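Local coordinates for cytosolic protein (Streptococcus thermophilus, PDB 2QZI) that is of unknown function but belongs to the DUF1827 family of small proteins and binds two sodium ions in the crystal, at residues A[6-11]-A[30-35]; A[23-28]-A[42-47]; A[37-42]-A[50-55]. All blocks are in the same frame, centred on the assembly; numbering follows the deposited sequence. Where two conformers were deposited one is given.

Overall arrangement
From the N terminus, strand 6-8 runs along the edge of a single antiparallel sheet; helix 14-23 follows, and the chain returns as strand 28-34, where contact 1 closes the loop. Contact 2 opens inside that loop, in the loop after helix 14-23, and reaches forward to the far end of strand 37-44, so contacts 1 and 2 cross. Contact 3, the hairpin of strands 37-44 and 47-53, comes after contact 1 in series but crosses contact 2, with which it shares T42 and one sodium ion. Backbone bonds from Y32 to V39 and from E30 to F41 probably join contacts 1 and 3, making four successive strands continuous.

Contact 1: residues A[6-11]-A[30-35]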
# COMPACT_ATOMS: atom_id res chain seq x y z
N LEU A 6 7.63 9.70 -1.56
CA LEU A 6 6.46 9.01 -2.17
C LEU A 6 5.77 9.99 -3.11
O LEU A 6 5.44 11.12 -2.70
CB LEU A 6 5.50 8.64 -1.07
CG LEU A 6 5.69 7.31 -0.28
CD1 LEU A 6 5.30 6.14 -1.12
CD2 LEU A 6 7.12 7.16 0.19
N ILE A 7 5.66 9.60 -4.38
CA ILE A 7 5.03 10.39 -5.45
C ILE A 7 3.72 9.60 -5.80
O ILE A 7 3.75 8.39 -6.08
CB ILE A 7 6.00 10.58 -6.65
CG1 ILE A 7 7.40 11.05 -6.19
CG2 ILE A 7 5.46 11.56 -7.74
CD1 ILE A 7 7.72 12.58 -6.44
N ASN A 8 2.56 10.27 -5.68
CA ASN A 8 1.29 9.74 -6.18
C ASN A 8 1.32 9.60 -7.71
O ASN A 8 1.39 10.57 -8.39
CB ASN A 8 0.08 10.64 -5.79
CG ASN A 8 -1.26 9.86 -5.90
OD1 ASN A 8 -1.53 9.23 -6.92
ND2 ASN A 8 -2.04 9.82 -4.81
N THR A 9 1.24 8.37 -8.23
CA THR A 9 1.32 8.16 -9.71
C THR A 9 -0.05 7.61 -10.24
O THR A 9 -0.12 7.14 -11.39
CB THR A 9 2.44 7.12 -10.04
OG1 THR A 9 2.18 5.96 -9.24
CG2 THR A 9 3.82 7.64 -9.71
N THR A 10 -1.12 7.69 -9.41
CA THR A 10 -2.47 7.22 -9.77
C THR A 10 -2.95 7.69 -11.17
O THR A 10 -3.41 6.86 -11.96
CB THR A 10 -3.50 7.55 -8.66
OG1 THR A 10 -3.00 7.05 -7.39
CG2 THR A 10 -4.82 6.82 -8.94
N TRP A 11 -2.76 8.97 -11.49
CA TRP A 11 -3.16 9.49 -12.77
C TRP A 11 -2.64 8.71 -13.99
O TRP A 11 -3.26 8.79 -15.06
CB TRP A 11 -2.70 10.97 -12.90
CG TRP A 11 -1.20 11.04 -13.06
CD1 TRP A 11 -0.23 10.91 -12.08
CD2 TRP A 11 -0.49 11.25 -14.29
NE1 TRP A 11 1.01 11.02 -12.63
CE2 TRP A 11 0.89 11.24 -13.99
CE3 TRP A 11 -0.89 11.39 -15.62
CZ2 TRP A 11 1.88 11.36 -14.96
CZ3 TRP A 11 0.10 11.56 -16.61
CH2 TRP A 11 1.47 11.55 -16.26
N GLU A 30 -4.96 3.44 -5.13
CA GLU A 30 -3.99 4.45 -5.52
C GLU A 30 -2.64 3.82 -5.73
O GLU A 30 -2.34 2.79 -5.12
CB GLU A 30 -3.90 5.48 -4.43
CG GLU A 30 -5.24 5.99 -4.04
CD GLU A 30 -5.18 7.29 -3.31
OE1 GLU A 30 -4.25 7.48 -2.50
OE2 GLU A 30 -6.10 8.09 -3.50
N THR A 31 -1.85 4.40 -6.63
CA THR A 31 -0.49 3.91 -6.83
C THR A 31 0.55 5.00 -6.55
O THR A 31 0.28 6.15 -6.70
CB THR A 31 -0.24 3.40 -8.26
OG1 THR A 31 -0.59 4.42 -9.14
CG2 THR A 31 -1.09 2.17 -8.61
N TYR A 32 1.73 4.59 -6.04
CA TYR A 32 2.82 5.53 -5.73
C TYR A 32 4.17 4.89 -6.09
O TYR A 32 4.35 3.67 -5.98
CB TYR A 32 2.89 5.82 -4.23
CG TYR A 32 1.71 6.54 -3.66
CD1 TYR A 32 1.81 7.86 -3.27
CD2 TYR A 32 0.45 5.87 -3.50
CE1 TYR A 32 0.72 8.52 -2.75
CE2 TYR A 32 -0.66 6.56 -3.00
CZ TYR A 32 -0.49 7.87 -2.60
OH TYR A 32 -1.56 8.57 -2.09
N SER A 33 5.09 5.76 -6.51
CA SER A 33 6.51 5.50 -6.56
C SER A 33 7.21 5.91 -5.26
O SER A 33 6.82 6.85 -4.58
CB SER A 33 7.13 6.39 -7.66
OG SER A 33 7.05 5.66 -8.87
N ALA A 34 8.26 5.17 -4.93
CA ALA A 34 9.17 5.48 -3.86
C ALA A 34 10.54 5.21 -4.53
O ALA A 34 11.15 4.19 -4.32
CB ALA A 34 8.86 4.56 -2.66
N GLY A 35 10.98 6.12 -5.39
CA GLY A 35 12.17 5.89 -6.24
C GLY A 35 11.82 4.84 -7.28
O GLY A 35 10.87 5.03 -8.03
O HOH W 1 -5.00 9.70 -5.92
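Over one face of the Y32 ring lies the side chain of N8, with CG 3.9 Å from CZ of Y32 and the amide plane turned 48° from the ring. The carbonyl of I7 and CB of L6 approach the same ring obliquely. At its hydroxyl end, ND2 of N8 comes close to OH of Y32, but the angle is too poor for a hydrogen bond; the hydroxyl instead donates to OE1 of E30 and is also bonded to K75. An edge-to-face partner, F71, adds to the ring's setting, and L6 brings CD1 to 3.9 Å from CB of Y32, a branched aliphatic suited to the buried side, against I67, F70 and F71 of helix 61-74.

N8 does double duty. Its CG stands opposite the backbone N (chi1 -161°), and OD1 accepts from the backbone N of T10 and, at 2.7 Å, from OG1 of T10. Held this way, OG1 of T10 can accept from the backbone N of T31 at 3.0 Å, so a hydroxyl replaces a carbonyl where the strand has ended. The hydroxyls of T9 and T31 lie 3.2 Å apart and share a hydrogen bond.

I7 and S33 exchange backbone bonds, N of each to O of the other, and N of T9 reaches O of T31 at 2.9 Å. The whole is an antiparallel edge-strand pairing finished by an Asx turn, through which the chain leaves the sheet.

Contact 2: residues A[23-28]-A[42-47]. With NA (sodium ion), chain F; NA (sodium ion), chain E.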
# COMPACT_ATOMS: atom_id res chain seq x y z
N ASN A 23 -13.15 -5.40 -9.93
CA ASN A 23 -13.04 -6.86 -9.77
C ASN A 23 -12.59 -7.26 -8.39
O ASN A 23 -12.26 -8.40 -8.17
CB ASN A 23 -12.05 -7.44 -10.76
CG ASN A 23 -12.46 -7.14 -12.17
OD1 ASN A 23 -13.41 -7.71 -12.67
ND2 ASN A 23 -11.79 -6.17 -12.80
N THR A 24 -12.59 -6.32 -7.48
CA THR A 24 -12.09 -6.54 -6.14
C THR A 24 -13.00 -5.80 -5.16
O THR A 24 -13.76 -4.93 -5.57
CB THR A 24 -10.64 -5.98 -6.19
OG1 THR A 24 -9.71 -7.07 -6.23
CG2 THR A 24 -10.32 -5.03 -5.17
N ASP A 25 -12.89 -6.12 -3.88
CA ASP A 25 -13.62 -5.39 -2.82
C ASP A 25 -13.09 -3.97 -2.55
O ASP A 25 -13.74 -3.17 -1.85
CB ASP A 25 -13.77 -6.23 -1.52
CG ASP A 25 -12.44 -6.52 -0.85
OD1 ASP A 25 -11.34 -6.35 -1.47
OD2 ASP A 25 -12.49 -6.96 0.33
N ALA A 26 -11.95 -3.62 -3.14
CA ALA A 26 -11.42 -2.26 -2.99
C ALA A 26 -12.42 -1.24 -3.49
O ALA A 26 -12.97 -1.41 -4.55
CB ALA A 26 -10.06 -2.10 -3.74
N PHE A 27 -12.67 -0.19 -2.72
CA PHE A 27 -13.36 1.03 -3.23
C PHE A 27 -12.41 2.25 -3.38
O PHE A 27 -12.75 3.32 -3.99
CB PHE A 27 -14.55 1.34 -2.32
CG PHE A 27 -14.19 1.63 -0.87
CD1 PHE A 27 -14.66 0.79 0.16
CD2 PHE A 27 -13.51 2.81 -0.53
CE1 PHE A 27 -14.41 1.10 1.51
CE2 PHE A 27 -13.25 3.13 0.78
CZ PHE A 27 -13.67 2.26 1.81
N LEU A 28 -11.19 2.10 -2.87
CA LEU A 28 -10.15 3.08 -3.19
C LEU A 28 -8.87 2.36 -3.62
O LEU A 28 -8.46 1.38 -2.98
CB LEU A 28 -9.88 3.98 -1.97
CG LEU A 28 -8.67 4.90 -1.93
CD1 LEU A 28 -8.76 6.02 -3.00
CD2 LEU A 28 -8.62 5.49 -0.51
N THR A 42 -4.77 0.40 -1.22
CA THR A 42 -6.23 0.22 -1.34
C THR A 42 -6.95 0.25 0.02
O THR A 42 -6.34 -0.03 1.03
CB THR A 42 -6.60 -1.17 -1.96
OG1 THR A 42 -6.36 -2.23 -1.03
CG2 THR A 42 -5.85 -1.50 -3.30
N GLN A 43 -8.24 0.63 -0.00
CA GLN A 43 -9.17 0.53 1.11
C GLN A 43 -10.37 -0.23 0.60
O GLN A 43 -10.80 0.02 -0.50
CB GLN A 43 -9.63 1.85 1.72
CG GLN A 43 -10.37 1.52 3.13
CD GLN A 43 -10.90 2.75 3.79
OE1 GLN A 43 -10.75 3.84 3.24
NE2 GLN A 43 -11.52 2.60 4.98
N ALA A 44 -10.92 -1.12 1.44
CA ALA A 44 -12.08 -1.97 1.19
C ALA A 44 -12.79 -2.11 2.56
O ALA A 44 -12.18 -1.83 3.57
CB ALA A 44 -11.62 -3.42 0.74
N PRO A 45 -14.07 -2.54 2.58
CA PRO A 45 -14.59 -2.87 3.90
C PRO A 45 -13.63 -3.82 4.61
O PRO A 45 -13.20 -4.79 4.01
CB PRO A 45 -15.97 -3.58 3.60
CG PRO A 45 -16.43 -2.87 2.27
CD PRO A 45 -15.06 -2.74 1.51
N LYS A 46 -13.32 -3.52 5.87
CA LYS A 46 -12.66 -4.46 6.79
C LYS A 46 -11.13 -4.41 6.62
O LYS A 46 -10.42 -4.96 7.44
CB LYS A 46 -13.20 -5.89 6.66
CG LYS A 46 -14.64 -5.99 7.00
CD LYS A 46 -14.99 -5.71 8.51
CE LYS A 46 -16.53 -5.54 8.68
NZ LYS A 46 -17.02 -5.31 10.11
N HIS A 47 -10.60 -3.73 5.59
CA HIS A 47 -9.16 -3.72 5.50
C HIS A 47 -8.59 -2.70 4.53
O HIS A 47 -9.13 -2.50 3.45
CB HIS A 47 -8.58 -5.12 5.14
CG HIS A 47 -9.06 -5.68 3.83
ND1 HIS A 47 -8.20 -6.15 2.85
CD2 HIS A 47 -10.32 -5.89 3.35
CE1 HIS A 47 -8.90 -6.59 1.82
NE2 HIS A 47 -10.19 -6.41 2.08
NA NA F . -8.05 -2.95 0.77
NA NA E . -14.62 -2.69 -5.71
O HOH W 2 -14.31 -6.57 2.03
O HOH W 3 -9.10 -4.85 -1.11
O HOH W 4 -16.68 -3.26 -4.49
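The carbonyl oxygen of Q43 is gripped by two successive backbone amides, N of F27 at 2.9 Å and N of L28 at 3.2 Å, both in its carbonyl plane. With L28 O accepting from N of Q43, this makes a classic beta bulge, F27 and L28 together facing Q43. The same Q43 oxygen sits over the centre of the F27 ring, 3.7 Å above its plane, while CD of P45 lies at the ring's edge. F27 runs beside the extended Q43 chain, CZ 3.4 Å from CD of the amide; a flat ring suits the place because it can lie over the Q43-A44 peptide and along the Q43 chain.

D25 meets H47 from the opposite direction. NE2 donates to OD2 at 2.9 Å in an almost straight bond, 176° at the hydrogen, in the imidazole plane and on the syn side of the carboxylate, though 25° out of the carboxylate plane. ND1 of H47 is bonded to E49, so two acids hold the ring's rotation and probably favour its protonated form. The A44 methyl is small enough to fit against the flat of the D25 carboxylate.

One sodium ion takes OG1 of T42, O of H47 and a water that also donates to OD1 of D25; the other takes O of T24, A26 and L21 and a water. The contact thus joins the loop between helix 14-23 and strand 28-34 to the type II turn linking strands 37-44 and 47-53.

Contact 3: residues A[37-42]-A[50-55]; sequences TDVVFT and LLISNK. With NA (sodium ion), chain F.
Four backbone bonds carry the pairing: N of D38 gives to O of S53 at 2.8 Å and N of S53 returns to O of D38, while V40 and L51 exchange a second pair, N of L51 meeting O of V40 with an N-H...O angle of 173°. Beyond the D38-S53 pair, at the open end of the hairpin, polar side chains take over. NZ of K55 reaches OD2 of D38 at 3.5 Å, a long salt bridge made by a lysine chain bent at its outer torsions, and a water held by that same OD2 also bonds OG of S53. ND2 of N54 makes a weak bond to OG1 of T37, whose firmer partner is E63; N54 also bonds N36 through ND2 and H56 through OD1.

On the face bearing V39, F41, L50 and I52 the contact is apolar. CD2 of L50 presses on CG1 of V39 at 3.3 Å, tighter than usual for two carbons, and lies 3.9 Å from CD1 of F41. V39 puts CG1 opposite its backbone N (chi1 -176°), which directs that methyl to L50. CG2 of T37 extends this surface, 3.7 Å from CG2 of I52.

The two faces therefore differ: V39, F41, L50 and I52 are buried against helix 61-74, whereas the opposite face is mixed, apolar where CB of V40 meets CB of L51 at 4.2 Å and polar at D38 and S53, where K55 reaches in, consistent with a sheet covered here on one side.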
# COMPACT_ATOMS: atom_id res chain seq x y z
N THR A 37 10.97 1.68 -6.36
CA THR A 37 9.98 0.89 -5.66
C THR A 37 8.55 1.34 -5.99
O THR A 37 8.24 2.57 -6.02
CB THR A 37 10.27 0.92 -4.13
OG1 THR A 37 11.51 0.25 -3.87
CG2 THR A 37 9.23 0.20 -3.34
N ASP A 38 7.68 0.36 -6.22
CA ASP A 38 6.28 0.66 -6.55
C ASP A 38 5.34 0.27 -5.42
O ASP A 38 5.51 -0.76 -4.82
CB ASP A 38 5.79 -0.13 -7.75
CG ASP A 38 6.67 -0.04 -8.91
OD1 ASP A 38 6.87 1.09 -9.42
OD2 ASP A 38 7.19 -1.13 -9.30
N VAL A 39 4.32 1.09 -5.20
CA VAL A 39 3.41 0.91 -4.10
C VAL A 39 2.03 1.00 -4.72
O VAL A 39 1.78 1.81 -5.62
CB VAL A 39 3.63 1.98 -2.97
CG1 VAL A 39 2.75 1.73 -1.78
CG2 VAL A 39 5.09 1.98 -2.49
N VAL A 40 1.21 0.06 -4.29
CA VAL A 40 -0.25 0.03 -4.53
C VAL A 40 -0.93 0.12 -3.19
O VAL A 40 -0.59 -0.59 -2.30
CB VAL A 40 -0.72 -1.22 -5.34
CG1 VAL A 40 -2.23 -1.10 -5.62
CG2 VAL A 40 0.02 -1.22 -6.72
N PHE A 41 -1.84 1.09 -3.04
CA PHE A 41 -2.57 1.29 -1.78
C PHE A 41 -4.07 1.17 -2.06
O PHE A 41 -4.58 1.86 -2.93
CB PHE A 41 -2.29 2.72 -1.32
CG PHE A 41 -3.07 3.15 -0.10
CD1 PHE A 41 -3.00 2.42 1.10
CD2 PHE A 41 -3.87 4.29 -0.14
CE1 PHE A 41 -3.71 2.84 2.22
CE2 PHE A 41 -4.64 4.70 0.99
CZ PHE A 41 -4.55 3.96 2.16
N THR A 42 -4.77 0.40 -1.22
CA THR A 42 -6.23 0.22 -1.34
C THR A 42 -6.95 0.25 0.02
O THR A 42 -6.34 -0.03 1.03
CB THR A 42 -6.60 -1.17 -1.96
OG1 THR A 42 -6.36 -2.23 -1.03
CG2 THR A 42 -5.85 -1.50 -3.30
N LEU A 50 -1.39 -2.50 1.61
CA LEU A 50 -0.28 -1.87 0.83
C LEU A 50 0.48 -3.02 0.19
O LEU A 50 0.66 -4.07 0.86
CB LEU A 50 0.72 -1.14 1.73
CG LEU A 50 0.45 0.32 2.01
CD1 LEU A 50 1.46 0.66 3.09
CD2 LEU A 50 0.69 1.16 0.71
N LEU A 51 0.73 -2.89 -1.10
CA LEU A 51 1.60 -3.81 -1.89
C LEU A 51 2.85 -3.07 -2.37
O LEU A 51 2.76 -2.10 -3.11
CB LEU A 51 0.86 -4.37 -3.13
CG LEU A 51 -0.33 -5.18 -2.60
CD1 LEU A 51 -1.69 -4.41 -2.71
CD2 LEU A 51 -0.34 -6.54 -3.26
N ILE A 52 4.00 -3.53 -1.91
CA ILE A 52 5.27 -2.83 -2.07
C ILE A 52 6.22 -3.82 -2.75
O ILE A 52 6.41 -4.95 -2.28
CB ILE A 52 5.89 -2.39 -0.74
CG1 ILE A 52 4.90 -1.48 0.02
CG2 ILE A 52 7.32 -1.76 -0.92
CD1 ILE A 52 5.23 -1.41 1.52
N SER A 53 6.73 -3.41 -3.90
CA SER A 53 7.51 -4.29 -4.74
C SER A 53 8.56 -3.50 -5.52
O SER A 53 8.46 -2.29 -5.67
CB SER A 53 6.57 -4.97 -5.73
OG SER A 53 5.88 -3.97 -6.46
N ASN A 54 9.57 -4.20 -6.00
CA ASN A 54 10.65 -3.56 -6.72
C ASN A 54 11.24 -4.48 -7.78
O ASN A 54 11.99 -5.36 -7.46
CB ASN A 54 11.75 -3.17 -5.74
CG ASN A 54 12.77 -2.20 -6.36
OD1 ASN A 54 13.16 -2.33 -7.51
ND2 ASN A 54 13.17 -1.21 -5.60
N LYS A 55 10.93 -4.26 -9.05
CA LYS A 55 11.33 -5.16 -10.14
C LYS A 55 12.82 -5.59 -10.12
O LYS A 55 13.14 -6.76 -10.39
CB LYS A 55 10.90 -4.55 -11.49
CG LYS A 55 9.38 -4.17 -11.53
CD LYS A 55 8.88 -3.66 -12.88
CE LYS A 55 9.28 -2.17 -13.14
NZ LYS A 55 8.22 -1.19 -12.64
NA NA F . -8.05 -2.95 0.77
O HOH W 5 7.01 -3.77 -9.00
O HOH W 3 -9.10 -4.85 -1.11